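Local atomic coordinates of phosphoglycerate oxidoreductase (PDB entry 4HY3), a protein that probably binds NAD in a Rossmann-fold domain and may reduce hydroxypyruvate or glyoxylate, as expected of a D-isomer specific 2-hydroxyacid dehydrogenase. Residues A[152-155]-A[156-159]; A[295-298]-A[299-303]; A[42-46]-A[47-51]; A[328-331]-A[332-336]; A[208-211]-A[212-215]. All coordinates share one frame; numbering follows the deposited sequence.

Contact 1: residues A[152-155]-A[156-159]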
loop_
_atom_site.group_PDB
_atom_site.type_symbol
_atom_site.label_atom_id
_atom_site.label_comp_id
_atom_site.label_asym_id
_atom_site.label_seq_id
_atom_site.Cartn_x
_atom_site.Cartn_y
_atom_site.Cartn_z
ATOM N N ALA A 152 20.556 -24.500 -7.613
ATOM C CA ALA A 152 19.478 -25.362 -8.139
ATOM C C ALA A 152 19.452 -25.447 -9.666
ATOM O O ALA A 152 18.906 -26.404 -10.217
ATOM C CB ALA A 152 18.106 -24.942 -7.608
ATOM N N ASP A 153 20.025 -24.448 -10.341
ATOM C CA ASP A 153 20.046 -24.433 -11.804
ATOM C C ASP A 153 21.258 -25.170 -12.339
ATOM O O ASP A 153 21.144 -25.884 -13.338
ATOM C CB ASP A 153 20.020 -23.007 -12.367
ATOM C CG ASP A 153 19.867 -22.973 -13.899
ATOM O OD1 ASP A 153 18.869 -23.524 -14.417
ATOM O OD2 ASP A 153 20.734 -22.380 -14.587
ATOM N N ILE A 154 22.410 -24.979 -11.689
ATOM C CA ILE A 154 23.659 -25.652 -12.087
ATOM C C ILE A 154 23.588 -27.151 -11.808
ATOM O O ILE A 154 24.067 -27.946 -12.616
ATOM C CB ILE A 154 24.913 -25.023 -11.424
ATOM C CG1 ILE A 154 25.198 -23.628 -12.009
ATOM C CG2 ILE A 154 26.139 -25.915 -11.601
ATOM C CD1 ILE A 154 25.980 -22.722 -11.083
ATOM N N ALA A 155 22.965 -27.527 -10.686
ATOM C CA ALA A 155 22.850 -28.935 -10.277
ATOM C C ALA A 155 22.027 -29.729 -11.289
ATOM O O ALA A 155 22.483 -30.746 -11.808
ATOM C CB ALA A 155 22.256 -29.050 -8.881
ATOM N N PHE A 156 20.819 -29.236 -11.550
ATOM C CA PHE A 156 19.920 -29.674 -12.626
ATOM C C PHE A 156 20.615 -29.605 -14.000
ATOM O O PHE A 156 20.453 -30.507 -14.828
ATOM C CB PHE A 156 18.706 -28.724 -12.579
ATOM C CG PHE A 156 17.478 -29.179 -13.329
ATOM C CD1 PHE A 156 16.246 -29.221 -12.672
ATOM C CD2 PHE A 156 17.509 -29.469 -14.695
ATOM C CE1 PHE A 156 15.083 -29.590 -13.348
ATOM C CE2 PHE A 156 16.347 -29.839 -15.375
ATOM C CZ PHE A 156 15.133 -29.899 -14.700
ATOM N N GLN A 157 21.398 -28.548 -14.228
ATOM C CA GLN A 157 22.039 -28.316 -15.525
ATOM C C GLN A 157 22.948 -29.479 -15.884
ATOM O O GLN A 157 22.833 -30.049 -16.973
ATOM C CB GLN A 157 22.834 -27.000 -15.539
ATOM C CG GLN A 157 22.765 -26.240 -16.853
ATOM C CD GLN A 157 24.005 -25.409 -17.131
ATOM O OE1 GLN A 157 24.406 -24.572 -16.321
ATOM N NE2 GLN A 157 24.614 -25.625 -18.298
ATOM N N GLU A 158 23.836 -29.821 -14.948
ATOM C CA GLU A 158 24.808 -30.905 -15.115
ATOM C C GLU A 158 24.207 -32.280 -14.748
ATOM O O GLU A 158 24.486 -33.272 -15.417
ATOM C CB GLU A 158 26.099 -30.602 -14.338
ATOM C CG GLU A 158 25.915 -30.542 -12.825
ATOM C CD GLU A 158 26.985 -29.747 -12.100
ATOM O OE1 GLU A 158 27.021 -29.849 -10.853
ATOM O OE2 GLU A 158 27.777 -29.019 -12.756
ATOM N N GLY A 159 23.388 -32.328 -13.695
ATOM C CA GLY A 159 22.554 -33.499 -13.393
ATOM C C GLY A 159 22.683 -34.070 -11.992
ATOM O O GLY A 159 23.064 -35.224 -11.846
#

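Contact 2: residues A[295-298]-A[299-303]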
loop_
_atom_site.group_PDB
_atom_site.type_symbol
_atom_site.label_atom_id
_atom_site.label_comp_id
_atom_site.label_asym_id
_atom_site.label_seq_id
_atom_site.Cartn_x
_atom_site.Cartn_y
_atom_site.Cartn_z
ATOM N N GLU A 295 38.428 -4.182 -9.661
ATOM C CA GLU A 295 37.526 -4.368 -10.798
ATOM C C GLU A 295 38.135 -3.919 -12.091
ATOM O O GLU A 295 38.311 -2.722 -12.291
ATOM C CB GLU A 295 36.214 -3.629 -10.591
ATOM C CG GLU A 295 35.398 -4.158 -9.427
ATOM C CD GLU A 295 34.347 -3.183 -8.987
ATOM O OE1 GLU A 295 34.376 -2.032 -9.485
ATOM O OE2 GLU A 295 33.501 -3.567 -8.150
ATOM N N PRO A 296 38.399 -4.882 -12.997
ATOM C CA PRO A 296 37.960 -6.274 -12.797
ATOM C C PRO A 296 38.887 -7.068 -11.876
ATOM O O PRO A 296 40.029 -6.679 -11.662
ATOM C CB PRO A 296 37.962 -6.852 -14.213
ATOM C CG PRO A 296 38.977 -6.038 -14.961
ATOM C CD PRO A 296 39.145 -4.710 -14.260
ATOM N N LEU A 297 38.365 -8.156 -11.325
ATOM C CA LEU A 297 39.082 -9.025 -10.409
ATOM C C LEU A 297 40.046 -9.908 -11.209
ATOM O O LEU A 297 39.692 -10.357 -12.300
ATOM C CB LEU A 297 38.049 -9.897 -9.691
ATOM C CG LEU A 297 38.217 -10.339 -8.232
ATOM C CD1 LEU A 297 38.400 -9.186 -7.248
ATOM C CD2 LEU A 297 37.036 -11.193 -7.817
ATOM N N PRO A 298 41.273 -10.156 -10.694
ATOM C CA PRO A 298 42.145 -11.047 -11.467
ATOM C C PRO A 298 41.473 -12.394 -11.687
ATOM O O PRO A 298 40.624 -12.796 -10.885
ATOM C CB PRO A 298 43.405 -11.202 -10.589
ATOM C CG PRO A 298 43.142 -10.475 -9.324
ATOM C CD PRO A 298 41.974 -9.558 -9.543
ATOM N N LEU A 299 41.845 -13.073 -12.769
ATOM C CA LEU A 299 41.224 -14.350 -13.151
ATOM C C LEU A 299 41.441 -15.473 -12.111
ATOM O O LEU A 299 40.543 -16.290 -11.880
ATOM C CB LEU A 299 41.718 -14.788 -14.537
ATOM C CG LEU A 299 41.710 -13.721 -15.642
ATOM C CD1 LEU A 299 43.107 -13.494 -16.232
ATOM C CD2 LEU A 299 40.673 -14.047 -16.713
ATOM N N ASP A 300 42.622 -15.493 -11.485
ATOM C CA ASP A 300 42.989 -16.524 -10.498
ATOM C C ASP A 300 42.258 -16.401 -9.140
ATOM O O ASP A 300 42.203 -17.355 -8.357
ATOM C CB ASP A 300 44.508 -16.511 -10.266
ATOM C CG ASP A 300 44.940 -15.453 -9.254
ATOM O OD1 ASP A 300 44.921 -14.253 -9.597
ATOM O OD2 ASP A 300 45.295 -15.829 -8.117
ATOM N N HIS A 301 41.712 -15.219 -8.874
ATOM C CA HIS A 301 41.084 -14.874 -7.606
ATOM C C HIS A 301 40.211 -15.943 -6.976
ATOM O O HIS A 301 39.387 -16.572 -7.649
ATOM C CB HIS A 301 40.280 -13.602 -7.796
ATOM C CG HIS A 301 40.077 -12.810 -6.530
ATOM N ND1 HIS A 301 39.179 -13.165 -5.588
ATOM C CD2 HIS A 301 40.684 -11.631 -6.080
ATOM C CE1 HIS A 301 39.214 -12.267 -4.580
ATOM N NE2 HIS A 301 40.136 -11.328 -4.886
ATOM N N PRO A 302 40.375 -16.158 -5.660
ATOM C CA PRO A 302 39.579 -17.153 -4.951
ATOM C C PRO A 302 38.071 -17.026 -5.126
ATOM O O PRO A 302 37.391 -18.046 -5.220
ATOM C CB PRO A 302 39.959 -16.922 -3.485
ATOM C CG PRO A 302 41.355 -16.430 -3.546
ATOM C CD PRO A 302 41.486 -15.651 -4.828
ATOM N N VAL A 303 37.549 -15.801 -5.170
ATOM C CA VAL A 303 36.089 -15.588 -5.095
ATOM C C VAL A 303 35.317 -16.402 -6.120
ATOM O O VAL A 303 34.142 -16.707 -5.932
ATOM C CB VAL A 303 35.688 -14.110 -5.245
ATOM C CG1 VAL A 303 34.209 -13.933 -4.948
ATOM C CG2 VAL A 303 36.488 -13.245 -4.293
#

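Contact 3: residues A[42-46]-A[47-51]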
loop_
_atom_site.group_PDB
_atom_site.type_symbol
_atom_site.label_atom_id
_atom_site.label_comp_id
_atom_site.label_asym_id
_atom_site.label_seq_id
_atom_site.Cartn_x
_atom_site.Cartn_y
_atom_site.Cartn_z
ATOM N N LEU A 42 23.090 8.894 -25.238
ATOM C CA LEU A 42 22.868 7.946 -24.138
ATOM C C LEU A 42 21.776 8.306 -23.137
ATOM O O LEU A 42 21.068 7.404 -22.632
ATOM C CB LEU A 42 24.175 7.687 -23.340
ATOM C CG LEU A 42 24.148 6.707 -22.132
ATOM C CD1 LEU A 42 23.754 5.284 -22.527
ATOM C CD2 LEU A 42 25.450 6.693 -21.366
ATOM N N ILE A 43 21.652 9.590 -22.831
ATOM C CA ILE A 43 20.767 10.010 -21.757
ATOM C C ILE A 43 19.386 10.534 -22.206
ATOM O O ILE A 43 18.541 10.913 -21.391
ATOM C CB ILE A 43 21.481 10.959 -20.766
ATOM C CG1 ILE A 43 21.901 12.296 -21.439
ATOM C CG2 ILE A 43 22.692 10.250 -20.188
ATOM C CD1 ILE A 43 22.101 13.495 -20.502
ATOM N N PHE A 44 19.113 10.496 -23.496
ATOM C CA PHE A 44 17.822 10.994 -23.960
ATOM C C PHE A 44 17.110 9.985 -24.852
ATOM O O PHE A 44 17.622 9.659 -25.924
ATOM C CB PHE A 44 18.047 12.315 -24.703
ATOM C CG PHE A 44 18.234 13.486 -23.788
ATOM C CD1 PHE A 44 17.122 14.176 -23.259
ATOM C CD2 PHE A 44 19.482 13.894 -23.418
ATOM C CE1 PHE A 44 17.275 15.262 -22.409
ATOM C CE2 PHE A 44 19.623 14.987 -22.557
ATOM C CZ PHE A 44 18.527 15.663 -22.051
ATOM N N SER A 45 15.954 9.471 -24.446
ATOM C CA SER A 45 15.132 8.788 -25.432
ATOM C C SER A 45 14.864 9.749 -26.621
ATOM O O SER A 45 14.913 10.987 -26.455
ATOM C CB SER A 45 13.795 8.416 -24.828
ATOM O OG SER A 45 12.972 9.587 -24.712
ATOM N N ASP A 46 14.558 9.177 -27.784
ATOM C CA ASP A 46 13.982 9.911 -28.930
ATOM C C ASP A 46 12.952 10.985 -28.545
ATOM O O ASP A 46 13.209 12.200 -28.755
ATOM C CB ASP A 46 13.353 8.958 -29.945
ATOM C CG ASP A 46 14.388 8.066 -30.641
ATOM O OD1 ASP A 46 15.594 8.382 -30.638
ATOM O OD2 ASP A 46 13.992 7.016 -31.207
ATOM N N GLU A 47 11.816 10.549 -27.989
ATOM C CA GLU A 47 10.783 11.479 -27.480
ATOM C C GLU A 47 11.347 12.628 -26.621
ATOM O O GLU A 47 11.038 13.801 -26.839
ATOM C CB GLU A 47 9.721 10.718 -26.696
ATOM C CG GLU A 47 8.595 11.596 -26.181
ATOM C CD GLU A 47 7.593 10.816 -25.337
ATOM O OE1 GLU A 47 8.011 10.212 -24.316
ATOM O OE2 GLU A 47 6.383 10.807 -25.694
ATOM N N ALA A 48 12.176 12.278 -25.649
ATOM C CA ALA A 48 12.839 13.265 -24.816
ATOM C C ALA A 48 13.835 14.150 -25.593
ATOM O O ALA A 48 13.927 15.360 -25.335
ATOM C CB ALA A 48 13.565 12.558 -23.681
ATOM N N ARG A 49 14.590 13.551 -26.515
ATOM C CA ARG A 49 15.547 14.332 -27.287
ATOM C C ARG A 49 14.872 15.318 -28.231
ATOM O O ARG A 49 15.332 16.460 -28.404
ATOM C CB ARG A 49 16.541 13.432 -28.053
ATOM C CG ARG A 49 17.509 14.213 -28.903
ATOM C CD ARG A 49 18.620 14.803 -28.051
ATOM N NE ARG A 49 19.637 13.791 -28.215
ATOM C CZ ARG A 49 20.799 13.961 -28.825
ATOM N NH1 ARG A 49 21.175 15.168 -29.253
ATOM N NH2 ARG A 49 21.577 12.894 -28.964
ATOM N N ALA A 50 13.782 14.877 -28.844
ATOM C CA ALA A 50 12.968 15.770 -29.649
ATOM C C ALA A 50 12.369 16.841 -28.754
ATOM O O ALA A 50 12.476 18.030 -29.068
ATOM C CB ALA A 50 11.897 15.013 -30.387
ATOM N N ALA A 51 11.781 16.467 -27.619
ATOM C CA ALA A 51 11.241 17.500 -26.726
ATOM C C ALA A 51 12.332 18.539 -26.409
ATOM O O ALA A 51 12.106 19.774 -26.490
ATOM C CB ALA A 51 10.702 16.879 -25.464
HETATM O O HOH W 1 19.409 11.102 -27.921
HETATM O O HOH W 2 11.513 7.895 -27.311
#

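Contact 4: residues A[328-331]-A[332-336]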
loop_
_atom_site.group_PDB
_atom_site.type_symbol
_atom_site.label_atom_id
_atom_site.label_comp_id
_atom_site.label_asym_id
_atom_site.label_seq_id
_atom_site.Cartn_x
_atom_site.Cartn_y
_atom_site.Cartn_z
ATOM N N ASP A 328 14.861 12.463 -18.843
ATOM C CA ASP A 328 13.562 12.877 -18.337
ATOM C C ASP A 328 13.647 13.833 -17.183
ATOM O O ASP A 328 12.839 14.751 -17.080
ATOM C CB ASP A 328 12.834 11.665 -17.785
ATOM C CG ASP A 328 12.599 10.600 -18.811
ATOM O OD1 ASP A 328 12.243 10.966 -19.969
ATOM O OD2 ASP A 328 12.740 9.400 -18.430
HETATM N N MSE A 329 14.594 13.577 -16.283
HETATM C CA MSE A 329 14.759 14.381 -15.088
HETATM C C MSE A 329 15.206 15.766 -15.447
HETATM O O MSE A 329 14.530 16.729 -15.135
HETATM C CB MSE A 329 15.734 13.733 -14.123
HETATM C CG MSE A 329 15.153 12.465 -13.511
HETATM SE SE MSE A 329 16.456 11.560 -12.330
HETATM C CE MSE A 329 16.914 13.178 -11.307
ATOM N N VAL A 330 16.363 15.873 -16.082
ATOM C CA VAL A 330 16.865 17.099 -16.696
ATOM C C VAL A 330 15.751 17.954 -17.313
ATOM O O VAL A 330 15.676 19.175 -17.119
ATOM C CB VAL A 330 17.886 16.722 -17.805
ATOM C CG1 VAL A 330 18.238 17.946 -18.643
ATOM C CG2 VAL A 330 19.129 16.037 -17.202
ATOM N N LEU A 331 14.871 17.292 -18.052
ATOM C CA LEU A 331 13.779 17.958 -18.722
ATOM C C LEU A 331 12.789 18.540 -17.701
ATOM O O LEU A 331 12.412 19.716 -17.741
ATOM C CB LEU A 331 13.131 16.960 -19.677
ATOM C CG LEU A 331 13.023 17.327 -21.174
ATOM C CD1 LEU A 331 14.038 18.370 -21.600
ATOM C CD2 LEU A 331 13.098 16.110 -22.082
ATOM N N GLU A 332 12.392 17.723 -16.749
ATOM C CA GLU A 332 11.540 18.212 -15.719
ATOM C C GLU A 332 12.187 19.377 -14.980
ATOM O O GLU A 332 11.594 20.451 -14.842
ATOM C CB GLU A 332 11.173 17.073 -14.807
ATOM C CG GLU A 332 10.074 16.212 -15.399
ATOM C CD GLU A 332 9.972 14.883 -14.685
ATOM O OE1 GLU A 332 11.055 14.393 -14.267
ATOM O OE2 GLU A 332 8.837 14.337 -14.551
ATOM N N ASP A 333 13.423 19.210 -14.537
ATOM C CA ASP A 333 14.054 20.312 -13.830
ATOM C C ASP A 333 14.237 21.578 -14.654
ATOM O O ASP A 333 14.086 22.664 -14.135
ATOM C CB ASP A 333 15.307 19.873 -13.079
ATOM C CG ASP A 333 14.959 19.284 -11.714
ATOM O OD1 ASP A 333 13.771 19.469 -11.319
ATOM O OD2 ASP A 333 15.825 18.644 -11.049
HETATM N N MSE A 334 14.493 21.453 -15.948
HETATM C CA MSE A 334 14.622 22.650 -16.776
HETATM C C MSE A 334 13.304 23.411 -16.837
HETATM O O MSE A 334 13.252 24.645 -16.719
HETATM C CB MSE A 334 15.183 22.173 -18.099
HETATM C CG MSE A 334 16.706 22.077 -18.017
HETATM SE SE MSE A 334 17.369 21.279 -19.694
HETATM C CE MSE A 334 18.123 22.816 -20.640
ATOM N N ASP A 335 12.227 22.661 -16.966
ATOM C CA ASP A 335 10.930 23.224 -17.141
ATOM C C ASP A 335 10.474 24.004 -15.914
ATOM O O ASP A 335 9.845 25.085 -16.063
ATOM C CB ASP A 335 9.962 22.111 -17.426
ATOM C CG ASP A 335 8.562 22.592 -17.521
ATOM O OD1 ASP A 335 8.299 23.548 -18.287
ATOM O OD2 ASP A 335 7.715 22.007 -16.823
ATOM N N LEU A 336 10.796 23.475 -14.716
ATOM C CA LEU A 336 10.573 24.214 -13.479
ATOM C C LEU A 336 11.372 25.512 -13.415
ATOM O O LEU A 336 10.827 26.563 -13.059
ATOM C CB LEU A 336 10.788 23.351 -12.244
ATOM C CG LEU A 336 9.722 22.252 -12.028
ATOM C CD1 LEU A 336 10.295 21.052 -11.305
ATOM C CD2 LEU A 336 8.432 22.705 -11.342
#

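Contact 5: residues A[208-211]-A[212-215]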
loop_
_atom_site.group_PDB
_atom_site.type_symbol
_atom_site.label_atom_id
_atom_site.label_comp_id
_atom_site.label_asym_id
_atom_site.label_seq_id
_atom_site.Cartn_x
_atom_site.Cartn_y
_atom_site.Cartn_z
ATOM N N TRP A 208 22.595 9.921 9.271
ATOM C CA TRP A 208 22.151 11.273 8.901
ATOM C C TRP A 208 20.694 11.387 8.586
ATOM O O TRP A 208 20.247 12.373 7.990
ATOM C CB TRP A 208 22.951 11.854 7.739
ATOM C CG TRP A 208 24.351 11.346 7.619
ATOM C CD1 TRP A 208 25.435 11.575 8.476
ATOM C CD2 TRP A 208 24.872 10.509 6.546
ATOM N NE1 TRP A 208 26.566 10.948 8.012
ATOM C CE2 TRP A 208 26.296 10.284 6.855
ATOM C CE3 TRP A 208 24.325 9.939 5.397
ATOM C CZ2 TRP A 208 27.108 9.514 6.033
ATOM C CZ3 TRP A 208 25.158 9.166 4.579
ATOM C CH2 TRP A 208 26.514 8.963 4.889
ATOM N N LEU A 209 19.919 10.386 8.951
ATOM C CA LEU A 209 18.509 10.560 8.822
ATOM C C LEU A 209 17.966 10.405 10.218
ATOM O O LEU A 209 18.252 9.388 10.862
ATOM C CB LEU A 209 17.897 9.577 7.820
ATOM C CG LEU A 209 16.662 10.153 7.099
ATOM C CD1 LEU A 209 17.044 11.343 6.217
ATOM C CD2 LEU A 209 15.905 9.076 6.316
ATOM N N PRO A 210 17.236 11.441 10.698
ATOM C CA PRO A 210 16.461 11.437 11.952
ATOM C C PRO A 210 15.529 10.227 12.034
ATOM O O PRO A 210 15.011 9.780 11.007
ATOM C CB PRO A 210 15.616 12.715 11.875
ATOM C CG PRO A 210 16.266 13.573 10.832
ATOM C CD PRO A 210 17.077 12.694 9.928
ATOM N N ARG A 211 15.319 9.711 13.246
ATOM C CA ARG A 211 14.420 8.573 13.478
ATOM C C ARG A 211 12.996 8.831 13.005
ATOM O O ARG A 211 12.311 7.902 12.601
ATOM C CB ARG A 211 14.444 8.146 14.950
ATOM C CG ARG A 211 15.830 7.715 15.418
ATOM C CD ARG A 211 15.874 7.414 16.906
ATOM N NE ARG A 211 16.546 6.133 17.152
ATOM C CZ ARG A 211 15.911 4.972 17.343
ATOM N NH1 ARG A 211 14.581 4.923 17.337
ATOM N NH2 ARG A 211 16.604 3.858 17.549
ATOM N N SER A 212 12.554 10.083 13.039
ATOM C CA SER A 212 11.252 10.438 12.482
ATOM C C SER A 212 11.109 10.211 10.974
ATOM O O SER A 212 9.999 10.010 10.479
ATOM C CB SER A 212 10.914 11.902 12.763
ATOM O OG SER A 212 10.360 12.539 11.602
HETATM N N MSE A 213 12.205 10.309 10.230
HETATM C CA MSE A 213 12.104 10.233 8.769
HETATM C C MSE A 213 12.151 8.787 8.375
HETATM O O MSE A 213 11.476 8.387 7.447
HETATM C CB MSE A 213 13.185 11.060 8.092
HETATM C CG MSE A 213 13.254 12.478 8.645
HETATM SE SE MSE A 213 13.623 13.769 7.196
HETATM C CE MSE A 213 11.857 13.827 6.310
ATOM N N LEU A 214 12.932 7.994 9.095
ATOM C CA LEU A 214 12.955 6.559 8.892
ATOM C C LEU A 214 11.600 5.926 9.170
ATOM O O LEU A 214 11.073 5.172 8.353
ATOM C CB LEU A 214 14.031 5.896 9.760
ATOM C CG LEU A 214 15.495 6.085 9.350
ATOM C CD1 LEU A 214 16.383 5.419 10.380
ATOM C CD2 LEU A 214 15.818 5.535 7.968
ATOM N N GLU A 215 11.046 6.230 10.335
ATOM C CA GLU A 215 9.752 5.689 10.736
ATOM C C GLU A 215 8.684 5.942 9.658
ATOM O O GLU A 215 7.860 5.072 9.394
ATOM C CB GLU A 215 9.304 6.275 12.091
ATOM C CG GLU A 215 10.013 5.742 13.338
ATOM C CD GLU A 215 9.771 6.614 14.581
ATOM O OE1 GLU A 215 8.842 7.457 14.555
ATOM O OE2 GLU A 215 10.502 6.463 15.596
#

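Contact 1: residues A[152-155]-A[156-159]
Glu158 lies back against the turn of helix that holds Ile154. Its CB sits 3.8 Å from Ile154 O. CG comes closer, 3.2 Å from the same Ile154 O, because it stands between the backbone N and the carbonyl carbon (chi1 65°). Beyond CG the chain runs extended. CD then passes over to the Ile154 side chain, 4.0 Å from Ile154 CG2. At the tip, Glu158 OE2 meets Ile154 CG2 at 3.7 Å, and the two side chains cross obliquely. This is an i to i+4 contact in the last turn of helix 151-158. The backbone between these two residues is bonded as in a helix: Glu158 N gives a nearly straight bond to Ile154 O at 3.0 Å (166°). Gly159 N closes the end of the helix on Ala155 O. Gly159 has positive phi, where a side chain would run into the preceding carbonyl, so the position calls for glycine. The second subunit lies against this helix. Ile154 packs on its own counterpart there, Asp153 OD1 makes a salt bridge with Arg311 of that subunit, and the Phe156 ring meets its Tyr292. Phe156 CB rests 3.3 Å from Ala152 O.

Contact 2: residues A[295-298]-A[299-303]
Leu297 and His301 meet by a CH-pi contact. Leu297 CG lies over one face of the imidazole, 3.7 Å from the ring centroid and 22° off the ring normal. The two leucine methyls spread over the same ring. Leu297 CD1 is 3.5 Å from His301 CD2, and Leu297 CD2 is 3.7 Å from His301 ND1. The side chains cross at about a right angle. CG of His301 is anti to its backbone N (chi1 -155°), which brings the ring across to Leu297, just before the turn.

Two hydrogen bonds hold the loop. Residues Pro298 to His301 form a type I beta turn in the loop between strands 286-289 and 309-311 of the parallel sheet. Its closing bond, His301 N to Pro298 O, is weak. A firmer bond follows it: Val303 N points at His301 ND1, 3.1 Å away and nearly in the ring plane, with an angle of 170°. ND1 therefore acts as acceptor, and the bond helps to fix the rotation of the ring.

Pro298 CB touches Asp300 OD1 at 3.5 Å, while Pro298 CG lies at the edge of the imidazole. Leu297 also packs on Tyr292 of its own chain and on Phe156 of the second subunit. Val303 rests on Phe273 and Met277 of helix 273-281, though the placement of its CG2 methyl is doubtful.

Contact 3: residues A[42-46]-A[47-51]
Ser45 and Ala48 form the tight part of this contact. Ser45 OG accepts from Ala48 N at 3.0 Å in a fairly straight bond (164°). The hydroxyl reaches it because OG stands between the backbone N and the carbonyl carbon (chi1 75°). Without the hydroxyl, as with an alanine here, Ala48 N is likely to lose its capping acceptor and the start of the helix to be less firmly held. The next two amides are bonded to main-chain oxygens: Arg49 N bonds to Ser45 O, and Ala50 N to Asp46 O at 2.7 Å. Phe44 adds the apolar side. Its CD1 is 3.9 Å from Ala48 CB, which sits at the edge of the ring. Phe44 CB is 3.8 Å from Arg49 CB. Phe44 and Ala48 also pack on Val330 and Leu331 of helix 320-338, so this side is buried.

The polar side is looser and hydrated. One water takes a bond from Arg49 NE at 2.7 Å, in the guanidinium plane, and donates to Phe44 O. The bent Arg49 chain also brings NH2 to a salt bridge with Asp41 and NH1 to a hydrogen bond with His53. A second water accepts from Glu47 N at 2.8 Å and has a weak bond to Ser45 OG. Asp46 and Glu47 are exposed here. Ser45 is thus the N-cap of helix 46-55, which starts just after the short helix 40-43 ends, and its side-chain bond to the third residue on is the classic serine N-cap.

Contact 4: residues A[328-331]-A[332-336]
With chi1 at 169°, Val330 sends CG1 to the side away from its backbone N, and Met334 starts out beside its own N (chi1 -85°). These torsions lay the two side chains alongside each other, pointing the same way. CG1 of Val330 meets SE of Met334, a selenomethionine, at 3.6 Å. Met334 CG also rests 3.2 Å from Val330 O. This is i to i+4 packing on helix 320-338. Four successive backbone bonds support it, among them Asp333 N to Met329 O at 2.8 Å and a nearly straight 170°. The Met334 end of the pair continues onto Tyr79 and Ile81 of strand 77-82.

The Glu332 side chain leaves another face of the helix. Its extended chain runs back beside Asp328, where Glu332 CG is 3.6 Å from Asp328 O. At its end, OE2 takes a rather weak hydrogen bond from Ser212 N of the third subunit. Shortened to a valine, this side chain would probably no longer offer that amide an acceptor, and a gap would open beside Pro210 of the same subunit. Asp333 turns to its own chain: OD1 accepts from Met344 N and Arg345 N, and OD2 from Cys346 N.

Contact 5: residues A[208-211]-A[212-215]
Pro210 O takes two backbone bonds, one from Met213 N at 3.0 Å, with the donor above the carbonyl plane, and a weak one from Leu214 N. Glu215 N then bonds to Arg211 O at 3.1 Å (167°). Leu209 folds over the first turn so formed. Its CG touches Met213 CB at 3.7 Å, the two side chains crossing at about a right angle. Leu209 CD2 reaches Leu214 CD2 at 3.9 Å.

Pro210 is the N-cap residue of helix 211-216, which follows strand 201-205 of the Rossmann-type parallel sheet. Its ring lies beside the side chain of Met213, a selenomethionine, and both point the same way. Pro210 CG and Met213 CG are 3.9 Å apart. With chi1 at -50° the Met213 chain sets off beside its own N and runs along the proline ring before it bends away. Leu209 and Met213 both also pack on Met344 of the third subunit.

On the exposed side, Glu215 CG lies 3.2 Å from Arg211 O. Its carboxylate and the Arg211 guanidinium carry opposite charges but do not touch: Arg211 NH1 and Glu215 OE2 are 4.7 Å apart. Any attraction between them is therefore probably modest. Leu214 is buried, against Phe184, Val219 and Pro221.

In the fold
Within one chain, only contacts 3 and 4 touch. Their centres are 12 Å apart, with Ala48 O 3.4 Å from Leu331 CD2 and Phe44 CZ 4.1 Å from Val330 CG1, so helix 46-55 and the residues leading into it pack on helix 320-338. Contacts 1 and 2 lie on the same side of the chain's centre, about 11 Å apart at their nearest atoms. They meet across subunits, where Leu297 packs on Phe156 of the second subunit. Contacts 4 and 5 are about 18 Å apart at their nearest atoms, but Glu332 meets Pro210 and Ser212 of the third subunit. Contacts 1, 2 and 5 belong to the NAD-binding region. Leu209 lies near, without touching, a glycine-rich pattern (Gly183, Gly185, Gly188) consistent with dinucleotide binding.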